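Local coordinates for heterokaryon incompatibility protein s (Podospora anserina, PDB 2WVQ) that forms the [het-s] prion and, on meeting its incompatible allelic partner het-S, triggers the lethal reaction that blocks viable heterokaryons between fused fungal cells, at residues L49-A54 and G209-A214; D68-S73 and K176-E181; I190-V195 and T202-A207. The protein carries 2 engineered substitutions. All blocks are in the same frame, centred on the assembly; numbering follows the deposited sequence.

Interaction 1: residues L49-A54 and G209-A214; sequences LDIAKA and GGIDAA
I51, on helix 42-62, packs against I211 and D212, the two residues that lead the chain into the last helix, 213-224. The contact between these segments is small and made largely of carbon atoms. At the root of the I51 side chain, CB lies 4.1 Å from CD1 of I211. The chain forks there. The methyl CG2 stands opposite the backbone N, with CG1 anti to the carbonyl carbon (chi1 -70°), and this places CG2 on the side of the incoming loop. It meets CB of D212 at 3.6 Å, CG1 of I211 at 3.8 Å and CD1 of I211 at 3.9 Å. The other branch runs through CG1 to CD1 and packs on A207, at the end of helix 198-207. I211 crosses I51 at about a right angle. Its CG1 sits between its own backbone N and carbonyl carbon (chi1 69°), which directs CG1 and CD1 at the I51 methyl; the side chain also touches V164 of helix 157-176. D212 gives only its CB to the close apolar contact. Its carboxylate is turned to polar partners: OD2 forms a salt bridge with R58 of helix 42-62, and OD1 accepts a hydrogen bond from the backbone N of M215. The positive charge of R58 and the start of the helix would both be expected to favour the ionised carboxylate. Just upstream, the carbonyls of G209 and G210 bond to R48 and R169, fixing the turn against two helices; G210 has a positive phi (80°), which glycine adopts readily. The result is an aspartate N-cap of a C-terminal helix, with the residue before it packed on helix 42-62, within the all-helical globular domain of the HeLo family.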
# COMPACT_ATOMS: atom_id res chain seq x y z
N LEU A 49 1.14 -14.76 -8.27
CA LEU A 49 -0.22 -14.32 -7.93
C LEU A 49 -1.20 -15.48 -7.57
O LEU A 49 -1.96 -15.38 -6.59
CB LEU A 49 -0.81 -13.49 -9.08
CG LEU A 49 -1.27 -12.03 -9.03
CD1 LEU A 49 -0.68 -11.10 -7.92
CD2 LEU A 49 -1.14 -11.39 -10.41
N ASP A 50 -1.19 -16.55 -8.36
CA ASP A 50 -2.06 -17.72 -8.11
C ASP A 50 -1.70 -18.38 -6.78
O ASP A 50 -2.57 -18.88 -6.08
CB ASP A 50 -1.96 -18.77 -9.24
CG ASP A 50 -2.32 -18.22 -10.65
OD1 ASP A 50 -1.85 -18.84 -11.63
OD2 ASP A 50 -3.07 -17.23 -10.81
N ILE A 51 -0.40 -18.42 -6.47
CA ILE A 51 0.09 -18.96 -5.20
C ILE A 51 -0.30 -18.13 -3.99
O ILE A 51 -0.68 -18.71 -2.96
CB ILE A 51 1.60 -19.27 -5.24
CG1 ILE A 51 1.86 -20.47 -6.16
CG2 ILE A 51 2.16 -19.57 -3.85
CD1 ILE A 51 3.29 -20.53 -6.61
N ALA A 52 -0.22 -16.80 -4.10
CA ALA A 52 -0.69 -15.91 -3.02
C ALA A 52 -2.18 -16.10 -2.78
O ALA A 52 -2.66 -16.10 -1.60
CB ALA A 52 -0.37 -14.43 -3.31
N LYS A 53 -2.93 -16.24 -3.87
CA LYS A 53 -4.36 -16.52 -3.79
C LYS A 53 -4.61 -17.90 -3.15
O LYS A 53 -5.51 -18.06 -2.35
CB LYS A 53 -5.01 -16.44 -5.17
CG LYS A 53 -6.50 -16.70 -5.19
CD LYS A 53 -7.02 -16.90 -6.64
CE LYS A 53 -8.49 -16.43 -6.71
NZ LYS A 53 -9.13 -16.81 -7.98
N ALA A 54 -3.79 -18.89 -3.51
CA ALA A 54 -3.94 -20.26 -2.96
C ALA A 54 -3.66 -20.26 -1.45
O ALA A 54 -4.29 -20.98 -0.67
CB ALA A 54 -2.99 -21.26 -3.68
N GLY A 209 8.56 -19.59 -3.23
CA GLY A 209 9.63 -18.95 -2.49
C GLY A 209 9.27 -17.53 -2.11
O GLY A 209 8.89 -16.72 -2.97
N GLY A 210 9.39 -17.23 -0.82
CA GLY A 210 9.04 -15.90 -0.29
C GLY A 210 7.57 -15.61 -0.04
O GLY A 210 7.23 -14.59 0.57
N ILE A 211 6.67 -16.49 -0.50
CA ILE A 211 5.23 -16.20 -0.46
C ILE A 211 4.37 -17.27 0.22
O ILE A 211 3.37 -16.96 0.86
CB ILE A 211 4.66 -15.78 -1.88
CG1 ILE A 211 4.65 -16.91 -2.90
CG2 ILE A 211 5.50 -14.63 -2.48
CD1 ILE A 211 4.38 -16.41 -4.33
N ASP A 212 4.80 -18.52 0.10
CA ASP A 212 4.06 -19.65 0.66
C ASP A 212 5.00 -20.81 1.00
O ASP A 212 5.14 -21.76 0.20
CB ASP A 212 2.99 -20.11 -0.35
CG ASP A 212 2.03 -21.14 0.24
OD1 ASP A 212 2.33 -21.73 1.30
OD2 ASP A 212 1.00 -21.39 -0.40
N ALA A 213 5.63 -20.74 2.18
CA ALA A 213 6.56 -21.77 2.68
C ALA A 213 5.95 -23.17 2.79
O ALA A 213 6.64 -24.17 2.52
CB ALA A 213 7.14 -21.36 4.02
N ALA A 214 4.68 -23.25 3.18
CA ALA A 214 3.95 -24.52 3.26
C ALA A 214 3.92 -25.26 1.90
O ALA A 214 4.24 -26.46 1.84
CB ALA A 214 2.55 -24.31 3.83

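Interaction 2: residues D68-S73 and K176-E181; sequences DPRFHS and KAFPIE
F178 reaches the 3-10 turn 69-71 through R70 and F71, and D68 shapes that turn. The two oxygens of D68 serve different donors: OD2 accepts a hydrogen bond from the backbone N of R70 at 3.1 Å, which makes an Asx turn. OD1 receives R70 NH1 at 3.0 Å and R70 NE at 3.2 Å, both from the same face. This side-on salt bridge holds the guanidinium of R70, whose chain bends at chi3 (-40°), so that NE and NH1 meet the D68 carboxylate in the guanidinium plane. Held there, R70 puts NH1 4.0 Å from F178 CE2, at the edge of the phenyl ring, with the two planes 81° apart. The contact joins two connections at one end of the helical domain, one after helix 42-62 and the other between helices 157-176 and 181-191. F71 follows in two conformers; in one, CZ lies 4.1 Å from F178 CE2 and the rings meet obliquely, their planes 53° apart, a contact less certain for the ring as a whole. V63 touches both rings. H72 adds a further bond: its ND1, at 3.2 Å, and the backbone N of F71 approach D68 O from opposite faces.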
# COMPACT_ATOMS: atom_id res chain seq x y z
N ASP A 68 -17.73 -21.54 10.72
CA ASP A 68 -17.54 -21.01 12.06
C ASP A 68 -18.26 -19.65 12.22
O ASP A 68 -17.91 -18.67 11.56
CB ASP A 68 -16.04 -20.93 12.37
CG ASP A 68 -15.73 -20.47 13.80
OD1 ASP A 68 -14.56 -20.57 14.22
OD2 ASP A 68 -16.61 -19.98 14.51
N PRO A 69 -19.29 -19.60 13.11
CA PRO A 69 -20.11 -18.40 13.27
C PRO A 69 -19.36 -17.16 13.76
O PRO A 69 -19.83 -16.06 13.49
CB PRO A 69 -21.20 -18.82 14.26
CG PRO A 69 -20.64 -20.04 14.97
CD PRO A 69 -19.78 -20.72 13.94
N ARG A 70 -18.24 -17.31 14.48
CA ARG A 70 -17.40 -16.16 14.86
C ARG A 70 -17.15 -15.24 13.65
O ARG A 70 -17.13 -14.03 13.80
CB ARG A 70 -16.02 -16.61 15.41
CG ARG A 70 -15.96 -16.88 16.90
CD ARG A 70 -14.58 -17.34 17.31
NE ARG A 70 -13.94 -18.26 16.37
CZ ARG A 70 -12.66 -18.62 16.44
NH1 ARG A 70 -12.14 -19.45 15.55
NH2 ARG A 70 -11.89 -18.13 17.40
N PHE A 71 -16.99 -15.83 12.46
CA PHE A 71 -16.66 -15.08 11.23
C PHE A 71 -17.87 -14.48 10.55
O PHE A 71 -17.73 -13.74 9.60
CB PHE A 71 -15.92 -15.96 10.22
CG PHE A 71 -14.68 -16.56 10.76
CD1 PHE A 71 -14.53 -17.94 10.80
CD2 PHE A 71 -13.66 -15.75 11.27
CE1 PHE A 71 -13.40 -18.52 11.33
CE2 PHE A 71 -12.52 -16.30 11.79
CZ PHE A 71 -12.39 -17.71 11.83
N HIS A 72 -19.06 -14.78 11.08
CA HIS A 72 -20.31 -14.31 10.45
C HIS A 72 -21.04 -13.17 11.15
O HIS A 72 -22.14 -12.79 10.75
CB HIS A 72 -21.24 -15.50 10.15
CG HIS A 72 -20.71 -16.38 9.06
ND1 HIS A 72 -19.62 -17.20 9.24
CD2 HIS A 72 -21.07 -16.51 7.76
CE1 HIS A 72 -19.33 -17.81 8.11
NE2 HIS A 72 -20.20 -17.41 7.19
N SER A 73 -20.40 -12.61 12.18
CA SER A 73 -20.94 -11.47 12.92
C SER A 73 -20.29 -10.16 12.48
O SER A 73 -19.10 -10.13 12.16
CB SER A 73 -20.72 -11.66 14.41
OG SER A 73 -19.37 -11.99 14.67
N LYS A 176 -0.80 -16.29 12.25
CA LYS A 176 -0.31 -16.04 13.61
C LYS A 176 -1.47 -15.97 14.63
O LYS A 176 -1.31 -16.35 15.79
CB LYS A 176 0.53 -14.75 13.66
CG LYS A 176 1.74 -14.74 14.62
CD LYS A 176 1.34 -14.32 16.06
CE LYS A 176 2.41 -14.63 17.09
NZ LYS A 176 3.69 -13.86 16.85
N ALA A 177 -2.63 -15.45 14.21
CA ALA A 177 -3.74 -15.21 15.14
C ALA A 177 -4.60 -16.46 15.43
O ALA A 177 -5.51 -16.40 16.26
CB ALA A 177 -4.61 -14.05 14.63
N PHE A 178 -4.31 -17.57 14.75
CA PHE A 178 -5.11 -18.80 14.87
C PHE A 178 -4.22 -20.05 14.98
O PHE A 178 -3.13 -20.08 14.39
CB PHE A 178 -6.12 -18.89 13.71
CG PHE A 178 -7.14 -17.77 13.72
CD1 PHE A 178 -6.86 -16.53 13.12
CD2 PHE A 178 -8.37 -17.94 14.35
CE1 PHE A 178 -7.80 -15.50 13.17
CE2 PHE A 178 -9.30 -16.92 14.37
CZ PHE A 178 -9.01 -15.70 13.79
N PRO A 179 -4.66 -21.07 15.75
CA PRO A 179 -3.83 -22.26 16.01
C PRO A 179 -3.78 -23.27 14.85
O PRO A 179 -4.10 -24.45 15.04
CB PRO A 179 -4.53 -22.88 17.23
CG PRO A 179 -5.96 -22.59 16.99
CD PRO A 179 -5.96 -21.17 16.45
N ILE A 180 -3.36 -22.84 13.65
CA ILE A 180 -3.52 -23.68 12.46
C ILE A 180 -2.22 -24.14 11.76
O ILE A 180 -2.24 -24.48 10.57
CB ILE A 180 -4.48 -23.03 11.42
CG1 ILE A 180 -3.94 -21.66 10.96
CG2 ILE A 180 -5.90 -22.95 11.98
CD1 ILE A 180 -4.67 -21.04 9.81
N GLU A 181 -1.10 -24.19 12.48
CA GLU A 181 0.16 -24.51 11.83
C GLU A 181 0.13 -25.89 11.14
O GLU A 181 0.33 -25.99 9.92
CB GLU A 181 1.36 -24.38 12.78
CG GLU A 181 2.58 -23.83 12.07
CD GLU A 181 3.89 -24.41 12.58
OE1 GLU A 181 4.23 -24.20 13.77
OE2 GLU A 181 4.59 -25.07 11.77

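Interaction 3: residues I190-V195 and T202-A207; sequences IEIEEV and TILKDA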
# COMPACT_ATOMS: atom_id res chain seq x y z
N ILE A 190 -2.15 -32.08 0.57
CA ILE A 190 -3.31 -32.45 -0.25
C ILE A 190 -3.39 -31.68 -1.59
O ILE A 190 -3.78 -32.25 -2.62
CB ILE A 190 -4.63 -32.29 0.57
CG1 ILE A 190 -4.65 -33.26 1.76
CG2 ILE A 190 -5.86 -32.46 -0.33
CD1 ILE A 190 -5.70 -32.93 2.83
N GLU A 191 -3.02 -30.40 -1.59
CA GLU A 191 -3.05 -29.58 -2.81
C GLU A 191 -2.10 -30.13 -3.86
O GLU A 191 -2.38 -30.12 -5.07
CB GLU A 191 -2.66 -28.14 -2.51
CG GLU A 191 -3.60 -27.43 -1.57
CD GLU A 191 -3.10 -26.06 -1.18
OE1 GLU A 191 -2.01 -25.65 -1.63
OE2 GLU A 191 -3.82 -25.40 -0.42
N ILE A 192 -0.98 -30.64 -3.35
CA ILE A 192 0.15 -31.08 -4.15
C ILE A 192 0.14 -32.60 -4.48
O ILE A 192 1.04 -33.09 -5.17
CB ILE A 192 1.46 -30.61 -3.42
CG1 ILE A 192 2.36 -29.83 -4.38
CG2 ILE A 192 2.17 -31.76 -2.67
CD1 ILE A 192 2.92 -28.58 -3.76
N GLU A 193 -0.87 -33.34 -4.03
CA GLU A 193 -0.89 -34.78 -4.30
C GLU A 193 -1.22 -35.18 -5.74
O GLU A 193 -0.86 -36.28 -6.18
CB GLU A 193 -1.70 -35.58 -3.26
CG GLU A 193 -3.16 -35.20 -3.07
CD GLU A 193 -3.93 -36.28 -2.33
OE1 GLU A 193 -4.16 -36.13 -1.11
OE2 GLU A 193 -4.27 -37.29 -2.97
N GLU A 194 -1.87 -34.30 -6.50
CA GLU A 194 -2.21 -34.64 -7.89
C GLU A 194 -1.09 -34.33 -8.88
O GLU A 194 -1.07 -34.82 -10.01
CB GLU A 194 -3.51 -33.94 -8.29
CG GLU A 194 -4.24 -34.60 -9.42
CD GLU A 194 -5.71 -34.80 -9.12
OE1 GLU A 194 -6.19 -34.24 -8.11
OE2 GLU A 194 -6.37 -35.53 -9.89
N VAL A 195 -0.13 -33.52 -8.44
CA VAL A 195 0.96 -33.12 -9.31
C VAL A 195 2.14 -34.09 -9.14
O VAL A 195 2.82 -34.10 -8.12
CB VAL A 195 1.30 -31.58 -9.17
CG1 VAL A 195 1.60 -31.20 -7.74
CG2 VAL A 195 2.43 -31.17 -10.08
N THR A 202 9.11 -28.62 -9.03
CA THR A 202 10.23 -27.68 -8.91
C THR A 202 9.77 -26.25 -9.14
O THR A 202 10.21 -25.33 -8.45
CB THR A 202 11.32 -27.98 -9.94
OG1 THR A 202 11.60 -29.38 -9.92
CG2 THR A 202 12.61 -27.19 -9.63
N ILE A 203 8.88 -26.07 -10.11
CA ILE A 203 8.27 -24.77 -10.42
C ILE A 203 7.47 -24.19 -9.23
O ILE A 203 7.59 -23.00 -8.91
CB ILE A 203 7.39 -24.84 -11.72
CG1 ILE A 203 8.29 -24.95 -12.96
CG2 ILE A 203 6.41 -23.61 -11.82
CD1 ILE A 203 7.54 -25.11 -14.27
N LEU A 204 6.67 -25.04 -8.59
CA LEU A 204 5.93 -24.63 -7.37
C LEU A 204 6.87 -24.34 -6.19
O LEU A 204 6.74 -23.32 -5.54
CB LEU A 204 4.90 -25.70 -6.96
CG LEU A 204 3.71 -26.02 -7.87
CD1 LEU A 204 2.96 -27.20 -7.24
CD2 LEU A 204 2.77 -24.79 -8.04
N LYS A 205 7.80 -25.26 -5.92
CA LYS A 205 8.89 -25.06 -4.95
C LYS A 205 9.56 -23.68 -5.14
O LYS A 205 9.67 -22.90 -4.18
CB LYS A 205 9.92 -26.20 -5.06
CG LYS A 205 10.89 -26.28 -3.90
CD LYS A 205 12.15 -27.04 -4.29
CE LYS A 205 13.24 -26.89 -3.22
NZ LYS A 205 14.54 -27.52 -3.59
N ASP A 206 9.98 -23.37 -6.37
CA ASP A 206 10.63 -22.10 -6.68
C ASP A 206 9.70 -20.89 -6.57
O ASP A 206 10.05 -19.92 -5.90
CB ASP A 206 11.26 -22.13 -8.08
CG ASP A 206 12.49 -23.02 -8.16
OD1 ASP A 206 13.10 -23.35 -7.12
OD2 ASP A 206 12.86 -23.38 -9.30
N ALA A 207 8.54 -20.94 -7.23
CA ALA A 207 7.60 -19.79 -7.25
C ALA A 207 6.98 -19.48 -5.89
O ALA A 207 6.73 -18.32 -5.61
CB ALA A 207 6.50 -19.99 -8.31
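The terminal methyl CD1 of L204 touches both I192 and V195. Against I192 it lies 3.7 Å from CD1 and 3.9 Å from CG1, the two side chains running antiparallel alongside one another; CG1 of V195 stands a little farther off, at 4.3 Å. L204 points from helix 198-207 toward I192, and its CG, anti to the carbonyl carbon (chi1 -65°), lays CD1 against that side chain. I192 itself sits just after helix 181-191. One shell out, L201 of the same helix as L204 touches both I192 and V195, S200 adds to V195, and A219 of helix 213-224 packs on I192. Polar bonds tie the frame to that last helix: K222 NZ reaches the carbonyl of I192, and S216 OG that of K205. The end of helix 181-191 is held in turn by E191, whose two carboxylate oxygens form salt bridges with R140 and R58, on helices 124-140 and 42-62. The arrangement is a short helix-loop-helix connection folded back so that the residues that follow the first helix share apolar packing with the second, one element of the all-alpha globular domain.

Overall arrangement
Helix 42-62 supplies the first half of interaction 1 at 49-54, and its partner comes only at 209-214, so this contact closes a loop over most of the domain. The other two lie within that loop, one after the other. Interaction 2 opens at 68-73 and closes at 176-181, bringing together the connections that follow helices 42-62 and 157-176. Interaction 3 then closes a short local loop, from the end of helix 181-191 to helix 198-207. None cross. Interactions 1 and 3 touch directly, through helices 42-62 and 198-207, while interaction 2 stays apart, its centre about 20 Å from that of interaction 1.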